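Local coordinates for putative ArsC family related protein (Bacteroides fragilis, PDB 3GKX), which is of unknown function but belongs to the ArsC family, related to arsenate reductases, and probably has a thioredoxin-like fold with a helical insertion, at residues W23-I29 and W116-K120; I36-P41 and G93-R98; W49-S53 and V102-V107; V57-F61 and Q85-L89. All coordinates share one frame; numbering follows the deposited sequence.

Contact 1: residues W23-I29 and W116-K120; sequences WLIENNI and WEKLK
W23 and W116 meet as a T-shaped pair. W23 has CG anti to the backbone N (chi1 -171°), which brings its ring to the C-terminal tail. The edge of W116 points at the face of W23, the two ring planes stand at 87°, and W116 CE3 comes within 3.9 Å of W23 CE3. W116 CB also lies over this face, 3.9 Å from the centroid of the W23 six-membered ring, in a CH-pi contact. On the opposite face of W23, offset toward the rim, sits N27 ND2. N27 ND2 is tied back by a hydrogen bond to W23 O (2.9 Å), which also accepts from N27 N. The carboxylate of E117 stands steeply to the indole, with OE2 at the ring edge, in plane. E117 OE1 also forms a salt bridge with K120 NZ (2.7 Å). K120 CE passes N27 OD1 at 3.4 Å. L24 CG abuts the edge of W116 at CZ3 (3.9 Å), and I29 CD1 packs on L119 CB (4.2 Å). N28 ends the helix as the C-prime residue of a Schellman motif. The contact joins helix 15-26 to the tail after helix 113-116. F111 packs against both indoles. F8 of strand 7-10 and L108 of strand 107-109 touch W116.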
loop_
_atom_site.group_PDB
_atom_site.type_symbol
_atom_site.label_atom_id
_atom_site.label_comp_id
_atom_site.label_asym_id
_atom_site.label_seq_id
_atom_site.Cartn_x
_atom_site.Cartn_y
_atom_site.Cartn_z
ATOM N N TRP B 23 4.213 5.859 23.395
ATOM C CA TRP B 23 3.591 6.923 22.606
ATOM C C TRP B 23 2.058 7.022 22.739
ATOM O O TRP B 23 1.530 8.123 22.921
ATOM C CB TRP B 23 4.007 6.824 21.129
ATOM C CG TRP B 23 3.587 7.999 20.284
ATOM C CD1 TRP B 23 4.345 9.066 19.952
ATOM C CD2 TRP B 23 2.300 8.213 19.681
ATOM N NE1 TRP B 23 3.621 9.947 19.183
ATOM C CE2 TRP B 23 2.359 9.447 19.003
ATOM C CE3 TRP B 23 1.097 7.501 19.684
ATOM C CZ2 TRP B 23 1.270 9.970 18.293
ATOM C CZ3 TRP B 23 0.001 8.025 18.993
ATOM C CH2 TRP B 23 0.096 9.241 18.305
ATOM N N LEU B 24 1.331 5.905 22.661
ATOM C CA LEU B 24 -0.137 5.976 22.843
ATOM C C LEU B 24 -0.535 6.564 24.202
ATOM O O LEU B 24 -1.507 7.310 24.292
ATOM C CB LEU B 24 -0.813 4.608 22.715
ATOM C CG LEU B 24 -0.902 3.868 21.386
ATOM C CD1 LEU B 24 -1.358 2.451 21.721
ATOM C CD2 LEU B 24 -1.837 4.600 20.413
ATOM N N ILE B 25 0.171 6.190 25.262
ATOM C CA ILE B 25 -0.180 6.703 26.592
ATOM C C ILE B 25 0.224 8.175 26.732
ATOM O O ILE B 25 -0.586 9.014 27.153
ATOM C CB ILE B 25 0.388 5.854 27.743
ATOM C CG1 ILE B 25 -0.060 4.382 27.588
ATOM C CG2 ILE B 25 -0.078 6.421 29.046
ATOM C CD1 ILE B 25 0.715 3.385 28.468
ATOM N N GLU B 26 1.469 8.480 26.355
ATOM C CA GLU B 26 1.939 9.867 26.276
ATOM C C GLU B 26 0.898 10.732 25.547
ATOM O O GLU B 26 0.568 11.807 26.008
ATOM C CB GLU B 26 3.296 9.930 25.570
ATOM C CG GLU B 26 3.970 11.286 25.532
ATOM C CD GLU B 26 5.152 11.303 24.568
ATOM O OE1 GLU B 26 4.938 11.379 23.328
ATOM O OE2 GLU B 26 6.304 11.239 25.051
ATOM N N ASN B 27 0.352 10.246 24.435
ATOM C CA ASN B 27 -0.596 11.055 23.667
ATOM C C ASN B 27 -2.073 10.968 24.059
ATOM O O ASN B 27 -2.938 11.516 23.365
ATOM C CB ASN B 27 -0.372 10.885 22.160
ATOM C CG ASN B 27 0.926 11.528 21.713
ATOM O OD1 ASN B 27 0.961 12.717 21.372
ATOM N ND2 ASN B 27 2.018 10.769 21.789
ATOM N N ASN B 28 -2.334 10.313 25.194
ATOM C CA ASN B 28 -3.675 10.161 25.768
ATOM C C ASN B 28 -4.647 9.347 24.925
ATOM O O ASN B 28 -5.846 9.527 25.040
ATOM C CB ASN B 28 -4.270 11.520 26.092
ATOM C CG ASN B 28 -3.526 12.203 27.181
ATOM O OD1 ASN B 28 -2.916 13.255 26.968
ATOM N ND2 ASN B 28 -3.537 11.602 28.368
ATOM N N ILE B 29 -4.122 8.454 24.091
ATOM C CA ILE B 29 -4.986 7.612 23.251
ATOM C C ILE B 29 -5.438 6.340 23.992
ATOM O O ILE B 29 -4.640 5.435 24.264
ATOM C CB ILE B 29 -4.342 7.263 21.875
ATOM C CG1 ILE B 29 -3.681 8.511 21.234
ATOM C CG2 ILE B 29 -5.370 6.604 20.939
ATOM C CD1 ILE B 29 -4.670 9.510 20.527
ATOM N N TRP B 116 1.386 7.860 13.225
ATOM C CA TRP B 116 0.499 7.618 14.365
ATOM C C TRP B 116 -0.252 8.871 14.820
ATOM O O TRP B 116 -1.232 8.781 15.564
ATOM C CB TRP B 116 1.268 6.965 15.504
ATOM C CG TRP B 116 1.539 5.535 15.208
ATOM C CD1 TRP B 116 2.005 5.018 14.038
ATOM C CD2 TRP B 116 1.323 4.429 16.082
ATOM N NE1 TRP B 116 2.109 3.649 14.131
ATOM C CE2 TRP B 116 1.689 3.261 15.376
ATOM C CE3 TRP B 116 0.854 4.308 17.396
ATOM C CZ2 TRP B 116 1.616 1.989 15.945
ATOM C CZ3 TRP B 116 0.789 3.040 17.961
ATOM C CH2 TRP B 116 1.164 1.899 17.236
ATOM N N GLU B 117 0.200 10.033 14.340
ATOM C CA GLU B 117 -0.480 11.296 14.586
ATOM C C GLU B 117 -1.904 11.375 14.007
ATOM O O GLU B 117 -2.693 12.179 14.494
ATOM C CB GLU B 117 0.364 12.461 14.074
ATOM C CG GLU B 117 1.732 12.594 14.736
ATOM C CD GLU B 117 1.693 13.395 16.025
ATOM O OE1 GLU B 117 0.881 14.350 16.119
ATOM O OE2 GLU B 117 2.485 13.080 16.941
ATOM N N LYS B 118 -2.250 10.547 13.004
ATOM C CA LYS B 118 -3.625 10.527 12.456
ATOM C C LYS B 118 -4.623 10.154 13.542
ATOM O O LYS B 118 -5.807 10.444 13.416
ATOM C CB LYS B 118 -3.786 9.536 11.298
ATOM C CG LYS B 118 -2.849 9.712 10.126
ATOM C CD LYS B 118 -2.645 8.389 9.413
ATOM C CE LYS B 118 -1.355 8.400 8.598
ATOM N NZ LYS B 118 -0.852 7.013 8.284
ATOM N N LEU B 119 -4.145 9.489 14.593
ATOM C CA LEU B 119 -4.970 9.108 15.759
ATOM C C LEU B 119 -5.305 10.255 16.718
ATOM O O LEU B 119 -6.096 10.048 17.635
ATOM C CB LEU B 119 -4.256 8.024 16.578
ATOM C CG LEU B 119 -3.934 6.694 15.886
ATOM C CD1 LEU B 119 -2.790 5.954 16.579
ATOM C CD2 LEU B 119 -5.191 5.851 15.818
ATOM N N LYS B 120 -4.688 11.437 16.539
ATOM C CA LYS B 120 -4.838 12.563 17.490
ATOM C C LYS B 120 -5.938 13.514 17.052
ATOM O O LYS B 120 -6.984 13.057 16.591
ATOM C CB LYS B 120 -3.519 13.327 17.675
ATOM C CG LYS B 120 -2.462 12.615 18.559
ATOM C CD LYS B 120 -1.064 13.197 18.364
ATOM C CE LYS B 120 -0.872 14.516 19.116
ATOM N NZ LYS B 120 0.196 15.400 18.539
#

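Contact 2: residues I36-P41 and G93-R98; sequences IVDDNP and GKLVKR
I36 holds its chain extended (chi1 -150°), which carries CD1 across to V96, K97 and R98. V37 turns CG1 anti to its nitrogen (chi1 177°), across the aliphatic part of K94, at a slant. In what is probably a thioredoxin-like fold of the ArsC type, this contact joins the turn after strand 32-35 to the connection that leads from helix 82-89 into strand 100-102. I36 CD1 meets V96 CG1 at 3.8 Å and also lies against K97 O. R98 CB approaches the same methyl, with the two side chains at about a right angle. P41 CG and V96 CG2 meet end on, 3.9 Å apart. V37 CG1 touches K94 CE at 3.9 Å. No hydrogen bond crosses between the segments; the contact is made by packing. In the conformer given, R98 also touches C14, of a CxxC sequence that may mark the reactive site, and L89 covers V96 from helix 82-89. G93 fits close against the turn. At G93, CA lies 3.5 Å from N40 CB and donates a CA-H...O contact to I36 O, also 3.5 Å long, with 144° at the hydrogen.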
loop_
_atom_site.group_PDB
_atom_site.type_symbol
_atom_site.label_atom_id
_atom_site.label_comp_id
_atom_site.label_asym_id
_atom_site.label_seq_id
_atom_site.Cartn_x
_atom_site.Cartn_y
_atom_site.Cartn_z
ATOM N N ILE B 36 -0.581 -9.982 19.654
ATOM C CA ILE B 36 -0.537 -10.461 18.277
ATOM C C ILE B 36 -0.145 -11.948 18.135
ATOM O O ILE B 36 -0.507 -12.594 17.153
ATOM C CB ILE B 36 0.409 -9.577 17.443
ATOM C CG1 ILE B 36 -0.034 -9.509 15.981
ATOM C CG2 ILE B 36 1.898 -10.001 17.605
ATOM C CD1 ILE B 36 0.685 -8.397 15.221
ATOM N N VAL B 37 0.597 -12.490 19.102
ATOM C CA VAL B 37 1.018 -13.878 19.018
ATOM C C VAL B 37 -0.001 -14.844 19.639
ATOM O O VAL B 37 -0.396 -15.803 18.986
ATOM C CB VAL B 37 2.448 -14.079 19.582
ATOM C CG1 VAL B 37 2.844 -15.546 19.543
ATOM C CG2 VAL B 37 3.436 -13.239 18.766
ATOM N N ASP B 38 -0.423 -14.592 20.877
ATOM C CA ASP B 38 -1.470 -15.397 21.531
ATOM C C ASP B 38 -2.803 -15.329 20.794
ATOM O O ASP B 38 -3.488 -16.327 20.631
ATOM C CB ASP B 38 -1.682 -14.963 22.981
ATOM C CG ASP B 38 -0.422 -15.099 23.836
ATOM O OD1 ASP B 38 0.579 -14.397 23.553
ATOM O OD2 ASP B 38 -0.440 -15.886 24.814
ATOM N N ASP B 39 -3.180 -14.152 20.344
ATOM C CA ASP B 39 -4.436 -14.022 19.633
ATOM C C ASP B 39 -4.148 -13.419 18.248
ATOM O O ASP B 39 -4.278 -12.213 18.018
ATOM C CB ASP B 39 -5.447 -13.228 20.472
ATOM C CG ASP B 39 -6.786 -13.043 19.769
ATOM O OD1 ASP B 39 -7.048 -13.724 18.747
ATOM O OD2 ASP B 39 -7.575 -12.188 20.235
ATOM N N ASN B 40 -3.735 -14.302 17.342
ATOM C CA ASN B 40 -3.167 -13.897 16.072
ATOM C C ASN B 40 -4.257 -13.472 15.093
ATOM O O ASN B 40 -5.391 -13.911 15.244
ATOM C CB ASN B 40 -2.213 -14.970 15.517
ATOM C CG ASN B 40 -2.802 -16.374 15.526
ATOM O OD1 ASN B 40 -3.071 -16.989 16.586
ATOM N ND2 ASN B 40 -2.944 -16.927 14.335
ATOM N N PRO B 41 -3.949 -12.529 14.166
ATOM C CA PRO B 41 -4.929 -12.140 13.153
ATOM C C PRO B 41 -5.435 -13.343 12.343
ATOM O O PRO B 41 -4.646 -14.265 12.014
ATOM C CB PRO B 41 -4.151 -11.163 12.227
ATOM C CG PRO B 41 -2.940 -10.713 12.999
ATOM C CD PRO B 41 -2.871 -11.532 14.308
ATOM N N GLY B 93 1.077 -15.860 14.350
ATOM C CA GLY B 93 1.176 -14.432 14.729
ATOM C C GLY B 93 2.599 -13.889 14.766
ATOM O O GLY B 93 2.808 -12.679 14.620
ATOM N N LYS B 94 3.578 -14.778 14.934
ATOM C CA LYS B 94 4.989 -14.401 14.878
ATOM C C LYS B 94 5.376 -13.890 13.489
ATOM O O LYS B 94 6.280 -13.056 13.351
ATOM C CB LYS B 94 5.871 -15.578 15.284
ATOM C CG LYS B 94 5.624 -16.022 16.728
ATOM C CD LYS B 94 6.384 -17.295 17.100
ATOM C CE LYS B 94 5.874 -17.822 18.447
ATOM N NZ LYS B 94 6.895 -18.557 19.254
ATOM N N LEU B 95 4.657 -14.373 12.472
ATOM C CA LEU B 95 4.809 -13.920 11.106
ATOM C C LEU B 95 4.246 -12.492 10.815
ATOM O O LEU B 95 4.606 -11.894 9.802
ATOM C CB LEU B 95 4.196 -14.947 10.155
ATOM C CG LEU B 95 5.029 -16.170 9.770
ATOM C CD1 LEU B 95 4.168 -17.103 8.981
ATOM C CD2 LEU B 95 6.250 -15.793 8.957
ATOM N N VAL B 96 3.400 -11.945 11.692
ATOM C CA VAL B 96 2.768 -10.626 11.429
ATOM C C VAL B 96 3.622 -9.459 11.949
ATOM O O VAL B 96 4.065 -9.479 13.089
ATOM C CB VAL B 96 1.345 -10.529 12.042
ATOM C CG1 VAL B 96 0.644 -9.317 11.540
ATOM C CG2 VAL B 96 0.528 -11.787 11.707
ATOM N N LYS B 97 3.855 -8.446 11.112
ATOM C CA LYS B 97 4.465 -7.198 11.577
ATOM C C LYS B 97 3.767 -6.664 12.846
ATOM O O LYS B 97 2.535 -6.752 12.974
ATOM C CB LYS B 97 4.393 -6.154 10.469
ATOM C CG LYS B 97 5.143 -4.863 10.767
ATOM C CD LYS B 97 6.616 -5.002 10.404
ATOM C CE LYS B 97 7.301 -3.648 10.396
ATOM N NZ LYS B 97 7.746 -3.221 11.753
ATOM N N ARG B 98 4.553 -6.098 13.755
ATOM C CA ARG B 98 4.030 -5.520 14.993
ATOM C C ARG B 98 4.824 -4.280 15.395
ATOM O O ARG B 98 5.999 -4.170 15.072
ATOM C CB ARG B 98 4.067 -6.551 16.121
ATOM C CG ARG B 98 5.463 -6.845 16.582
ATOM C CD ARG B 98 5.635 -8.285 16.917
ATOM N NE ARG B 98 6.999 -8.519 17.374
ATOM C CZ ARG B 98 7.610 -9.695 17.340
ATOM N NH1 ARG B 98 6.975 -10.753 16.869
ATOM N NH2 ARG B 98 8.851 -9.807 17.788
#

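Contact 3: residues W49-S53 and V102-V107; sequences WIPLS and VTERFV
A beta-hairpin joins strands 100-102 and 107-109; its V102 packs on W49, and its V107 on W49, L52 and S53 of helix 43-53. The indole of W49 lies flat under V102. V102 CG2 stands over the ring, 3.8 Å from the centroid of its five-membered part and 16° off the normal, a CH-pi contact. The other methyl, V102 CG1, reaches W49 NE1 at 3.3 Å on the same face. V107 has CG1 anti to the backbone N (chi1 169°), which turns CG2 toward W49 and L52. V107 CG2 lies 3.9 Å from W49 CB and 3.7 Å from L52 CB. L52 extends past V107 to the hairpin turn, where L52 CG meets F106 CA at 3.7 Å. The turn is tied by T103, whose N and OG1 both donate to F106 O. The bond from T103 OG1 to F106 O is 3.0 Å long and lies on a lone pair in the carbonyl plane. S53 CA contacts V107 O, and one water donates to both S53 O and V107 O. L7 and L9 of strand 7-10 adjoin W49 and V102. The antiparallel hairpin at the edge of the mixed sheet is consistent with a thioredoxin-like fold, with helix 43-53 of the probable ArsC insertion packed on it.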
loop_
_atom_site.group_PDB
_atom_site.type_symbol
_atom_site.label_atom_id
_atom_site.label_comp_id
_atom_site.label_asym_id
_atom_site.label_seq_id
_atom_site.Cartn_x
_atom_site.Cartn_y
_atom_site.Cartn_z
ATOM N N TRP B 49 -8.105 -5.522 7.246
ATOM C CA TRP B 49 -7.050 -4.599 7.723
ATOM C C TRP B 49 -6.068 -4.166 6.647
ATOM O O TRP B 49 -5.621 -3.034 6.668
ATOM C CB TRP B 49 -6.286 -5.150 8.916
ATOM C CG TRP B 49 -7.180 -5.407 10.072
ATOM C CD1 TRP B 49 -8.433 -4.910 10.253
ATOM C CD2 TRP B 49 -6.883 -6.203 11.244
ATOM N NE1 TRP B 49 -8.949 -5.375 11.444
ATOM C CE2 TRP B 49 -8.019 -6.164 12.069
ATOM C CE3 TRP B 49 -5.787 -6.970 11.644
ATOM C CZ2 TRP B 49 -8.095 -6.864 13.270
ATOM C CZ3 TRP B 49 -5.857 -7.651 12.849
ATOM C CH2 TRP B 49 -7.002 -7.594 13.644
ATOM N N ILE B 50 -5.749 -5.045 5.697
ATOM C CA ILE B 50 -4.691 -4.719 4.750
ATOM C C ILE B 50 -5.100 -3.584 3.801
ATOM O O ILE B 50 -4.328 -2.630 3.637
ATOM C CB ILE B 50 -4.211 -5.973 3.983
ATOM C CG1 ILE B 50 -3.443 -6.882 4.917
ATOM C CG2 ILE B 50 -3.371 -5.579 2.737
ATOM C CD1 ILE B 50 -3.246 -8.297 4.353
ATOM N N PRO B 51 -6.291 -3.695 3.153
ATOM C CA PRO B 51 -6.779 -2.606 2.307
ATOM C C PRO B 51 -6.902 -1.278 3.047
ATOM O O PRO B 51 -6.557 -0.266 2.482
ATOM C CB PRO B 51 -8.164 -3.080 1.819
ATOM C CG PRO B 51 -8.354 -4.428 2.351
ATOM C CD PRO B 51 -7.096 -4.919 3.001
ATOM N N LEU B 52 -7.333 -1.300 4.304
ATOM C CA LEU B 52 -7.441 -0.068 5.125
ATOM C C LEU B 52 -6.100 0.548 5.366
ATOM O O LEU B 52 -5.994 1.761 5.473
ATOM C CB LEU B 52 -8.076 -0.390 6.481
ATOM C CG LEU B 52 -8.846 0.641 7.292
ATOM C CD1 LEU B 52 -9.722 1.533 6.413
ATOM C CD2 LEU B 52 -9.702 -0.153 8.289
ATOM N N SER B 53 -5.064 -0.283 5.455
ATOM C CA SER B 53 -3.706 0.210 5.660
ATOM C C SER B 53 -3.152 0.912 4.427
ATOM O O SER B 53 -2.266 1.722 4.570
ATOM C CB SER B 53 -2.743 -0.939 6.014
ATOM O OG SER B 53 -2.352 -1.596 4.819
ATOM N N VAL B 102 -5.510 -0.724 14.683
ATOM C CA VAL B 102 -6.672 -0.856 13.813
ATOM C C VAL B 102 -7.712 0.136 14.360
ATOM O O VAL B 102 -8.020 0.112 15.565
ATOM C CB VAL B 102 -7.226 -2.314 13.882
ATOM C CG1 VAL B 102 -8.506 -2.494 13.081
ATOM C CG2 VAL B 102 -6.175 -3.295 13.445
ATOM N N THR B 103 -8.209 1.028 13.499
ATOM C CA THR B 103 -9.382 1.865 13.805
ATOM C C THR B 103 -10.317 1.741 12.611
ATOM O O THR B 103 -9.955 1.108 11.624
ATOM C CB THR B 103 -9.034 3.361 13.982
ATOM O OG1 THR B 103 -8.568 3.861 12.736
ATOM C CG2 THR B 103 -7.891 3.567 15.014
ATOM N N GLU B 104 -11.511 2.332 12.714
ATOM C CA GLU B 104 -12.529 2.283 11.673
ATOM C C GLU B 104 -12.039 2.833 10.331
ATOM O O GLU B 104 -12.340 2.296 9.296
ATOM C CB GLU B 104 -13.763 3.093 12.118
ATOM C CG GLU B 104 -15.105 2.503 11.657
ATOM C CD GLU B 104 -16.205 3.549 11.523
ATOM O OE1 GLU B 104 -15.947 4.729 11.810
ATOM O OE2 GLU B 104 -17.342 3.209 11.130
ATOM N N ARG B 105 -11.300 3.931 10.357
ATOM C CA ARG B 105 -10.874 4.582 9.124
ATOM C C ARG B 105 -9.490 4.158 8.640
ATOM O O ARG B 105 -9.226 4.236 7.445
ATOM C CB ARG B 105 -10.881 6.101 9.297
ATOM C CG ARG B 105 -12.192 6.740 8.915
ATOM C CD ARG B 105 -12.158 8.267 9.049
ATOM N NE ARG B 105 -13.302 8.837 8.374
ATOM C CZ ARG B 105 -13.635 10.119 8.401
ATOM N NH1 ARG B 105 -12.911 10.987 9.091
ATOM N NH2 ARG B 105 -14.714 10.538 7.743
ATOM N N PHE B 106 -8.596 3.732 9.541
ATOM C CA PHE B 106 -7.218 3.356 9.110
ATOM C C PHE B 106 -6.537 2.272 9.939
ATOM O O PHE B 106 -6.909 2.057 11.071
ATOM C CB PHE B 106 -6.310 4.578 9.030
ATOM C CG PHE B 106 -6.336 5.404 10.251
ATOM C CD1 PHE B 106 -5.465 5.130 11.294
ATOM C CD2 PHE B 106 -7.266 6.409 10.383
ATOM C CE1 PHE B 106 -5.531 5.874 12.462
ATOM C CE2 PHE B 106 -7.330 7.170 11.515
ATOM C CZ PHE B 106 -6.468 6.909 12.562
ATOM N N VAL B 107 -5.537 1.612 9.351
ATOM C CA VAL B 107 -4.721 0.651 10.032
ATOM C C VAL B 107 -3.280 1.072 9.897
ATOM O O VAL B 107 -2.797 1.288 8.782
ATOM C CB VAL B 107 -4.912 -0.792 9.446
ATOM C CG1 VAL B 107 -3.813 -1.799 10.006
ATOM C CG2 VAL B 107 -6.368 -1.309 9.683
HETATM O O HOH W 1 -1.057 2.437 7.057
#

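Contact 4: residues V57-F61 and Q85-L89; sequences VKKFF and QIALL
The F61 ring carries L89 on one face and has K58 O at its edge, in plane. L89 CD2 stands over the ring, 3.8 Å from the centroid and 14° off the normal, in a CH-pi contact, and L89 CG lies 3.6 Å from F61 CZ. L88 CD2 comes in near the ring plane and meets F61 CE1 at 3.8 Å, the two side chains crossing at about a right angle. F61 thus takes two successive leucines of helix 82-89, one over its face and one at its edge. The contact belongs to the helical part of the chain between strands 32-35 and 100-102, consistent with the helical insertion that ArsC proteins add to the thioredoxin fold. Here the short 3-10 segment 57-60 packs against helix 82-89. F60 turns its ring off toward I50 and S53 of helix 43-53, but F60 CB still touches L89 CD1 at 3.8 Å. L89 is therefore held by both phenylalanines, and L46 adjoins it from helix 43-53. At the other end, V57 points at the helix. V57 CG1 meets I86 CG1 at 4.1 Å. K58 leads away from this interface, and its NZ forms a salt bridge with E82 of the second subunit. The amide of Q85 reaches over V57 on an extended chain (chi2 163°). Q85 NE2 is held by a hydrogen bond to L77 O. Q85 OE1 lies against V57, 3.4 Å from V57 CB and 3.6 Å from V57 CG1.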
loop_
_atom_site.group_PDB
_atom_site.type_symbol
_atom_site.label_atom_id
_atom_site.label_comp_id
_atom_site.label_asym_id
_atom_site.label_seq_id
_atom_site.Cartn_x
_atom_site.Cartn_y
_atom_site.Cartn_z
ATOM N N VAL B 57 0.914 -6.313 0.862
ATOM C CA VAL B 57 0.686 -7.343 1.826
ATOM C C VAL B 57 1.993 -7.789 2.425
ATOM O O VAL B 57 2.014 -8.173 3.597
ATOM C CB VAL B 57 -0.040 -8.537 1.227
ATOM C CG1 VAL B 57 -0.197 -9.652 2.304
ATOM C CG2 VAL B 57 -1.403 -8.065 0.698
ATOM N N LYS B 58 3.084 -7.718 1.651
ATOM C CA LYS B 58 4.409 -8.036 2.229
ATOM C C LYS B 58 4.803 -7.160 3.424
ATOM O O LYS B 58 5.544 -7.620 4.285
ATOM C CB LYS B 58 5.508 -8.103 1.161
ATOM C CG LYS B 58 5.596 -6.904 0.277
ATOM C CD LYS B 58 6.640 -7.146 -0.780
ATOM C CE LYS B 58 6.827 -5.923 -1.653
ATOM N NZ LYS B 58 5.559 -5.394 -2.138
ATOM N N LYS B 59 4.267 -5.932 3.500
ATOM C CA LYS B 59 4.566 -5.009 4.608
ATOM C C LYS B 59 3.970 -5.468 5.934
ATOM O O LYS B 59 4.267 -4.906 6.989
ATOM C CB LYS B 59 4.089 -3.580 4.321
ATOM C CG LYS B 59 4.778 -2.825 3.166
ATOM C CD LYS B 59 6.259 -2.790 3.346
ATOM C CE LYS B 59 6.823 -1.407 3.130
ATOM N NZ LYS B 59 8.243 -1.399 3.672
ATOM N N PHE B 60 3.114 -6.471 5.881
ATOM C CA PHE B 60 2.533 -7.040 7.101
ATOM C C PHE B 60 3.357 -8.193 7.624
ATOM O O PHE B 60 2.928 -8.885 8.548
ATOM C CB PHE B 60 1.107 -7.509 6.847
ATOM C CG PHE B 60 0.095 -6.397 6.925
ATOM C CD1 PHE B 60 -0.814 -6.332 7.997
ATOM C CD2 PHE B 60 0.069 -5.386 5.944
ATOM C CE1 PHE B 60 -1.761 -5.281 8.078
ATOM C CE2 PHE B 60 -0.853 -4.360 6.030
ATOM C CZ PHE B 60 -1.774 -4.313 7.100
ATOM N N PHE B 61 4.533 -8.417 7.026
ATOM C CA PHE B 61 5.423 -9.443 7.520
ATOM C C PHE B 61 6.452 -8.906 8.510
ATOM O O PHE B 61 7.047 -7.852 8.319
ATOM C CB PHE B 61 6.051 -10.268 6.372
ATOM C CG PHE B 61 5.108 -11.315 5.801
ATOM C CD1 PHE B 61 5.119 -12.621 6.285
ATOM C CD2 PHE B 61 4.166 -10.976 4.820
ATOM C CE1 PHE B 61 4.229 -13.583 5.767
ATOM C CE2 PHE B 61 3.273 -11.927 4.296
ATOM C CZ PHE B 61 3.304 -13.225 4.774
ATOM N N GLN B 85 -0.333 -15.343 0.533
ATOM C CA GLN B 85 0.289 -14.513 1.571
ATOM C C GLN B 85 -0.639 -14.250 2.776
ATOM O O GLN B 85 -0.204 -14.345 3.909
ATOM C CB GLN B 85 0.750 -13.177 0.987
ATOM C CG GLN B 85 2.021 -13.250 0.152
ATOM C CD GLN B 85 2.196 -12.027 -0.702
ATOM O OE1 GLN B 85 1.443 -11.073 -0.577
ATOM N NE2 GLN B 85 3.184 -12.046 -1.591
ATOM N N ILE B 86 -1.910 -13.916 2.526
ATOM C CA ILE B 86 -2.857 -13.682 3.626
ATOM C C ILE B 86 -3.164 -14.975 4.399
ATOM O O ILE B 86 -3.147 -14.964 5.637
ATOM C CB ILE B 86 -4.154 -12.976 3.158
ATOM C CG1 ILE B 86 -3.833 -11.582 2.584
ATOM C CG2 ILE B 86 -5.166 -12.938 4.282
ATOM C CD1 ILE B 86 -5.044 -10.833 1.957
ATOM N N ALA B 87 -3.429 -16.065 3.669
ATOM C CA ALA B 87 -3.632 -17.402 4.245
ATOM C C ALA B 87 -2.491 -17.815 5.148
ATOM O O ALA B 87 -2.745 -18.352 6.225
ATOM C CB ALA B 87 -3.851 -18.460 3.160
ATOM N N LEU B 88 -1.254 -17.557 4.722
ATOM C CA LEU B 88 -0.056 -17.840 5.527
ATOM C C LEU B 88 -0.011 -17.001 6.791
ATOM O O LEU B 88 0.169 -17.532 7.899
ATOM C CB LEU B 88 1.214 -17.543 4.731
ATOM C CG LEU B 88 2.550 -17.746 5.461
ATOM C CD1 LEU B 88 2.830 -19.238 5.786
ATOM C CD2 LEU B 88 3.706 -17.165 4.655
ATOM N N LEU B 89 -0.138 -15.684 6.609
ATOM C CA LEU B 89 -0.174 -14.766 7.718
ATOM C C LEU B 89 -1.113 -15.233 8.822
ATOM O O LEU B 89 -0.764 -15.140 9.971
ATOM C CB LEU B 89 -0.596 -13.375 7.267
ATOM C CG LEU B 89 0.530 -12.449 6.853
ATOM C CD1 LEU B 89 -0.077 -11.126 6.397
ATOM C CD2 LEU B 89 1.495 -12.239 7.971
#

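Contacts 2, 3 and 4 touch one another, and contact 1 joins them through contact 3. Contacts 2 and 4 have centres about 11 Å apart and are bridged by a probable hydrogen bond from K97 N to F60 O (2.8 Å). F60 also reaches contact 3, where F60 CE2 lies 3.4 Å from S53 OG. Contact 3 touches contact 2 through W49 and P41. L119 CD2 of contact 1 packs on F106 CE1 of contact 3 at 3.4 Å. Contacts 1 and 4 lie far apart, about 26 Å between centres. R98 of contact 2 touches the possible CxxC site in the conformer given, and W116 of contact 1 lies near it without touching.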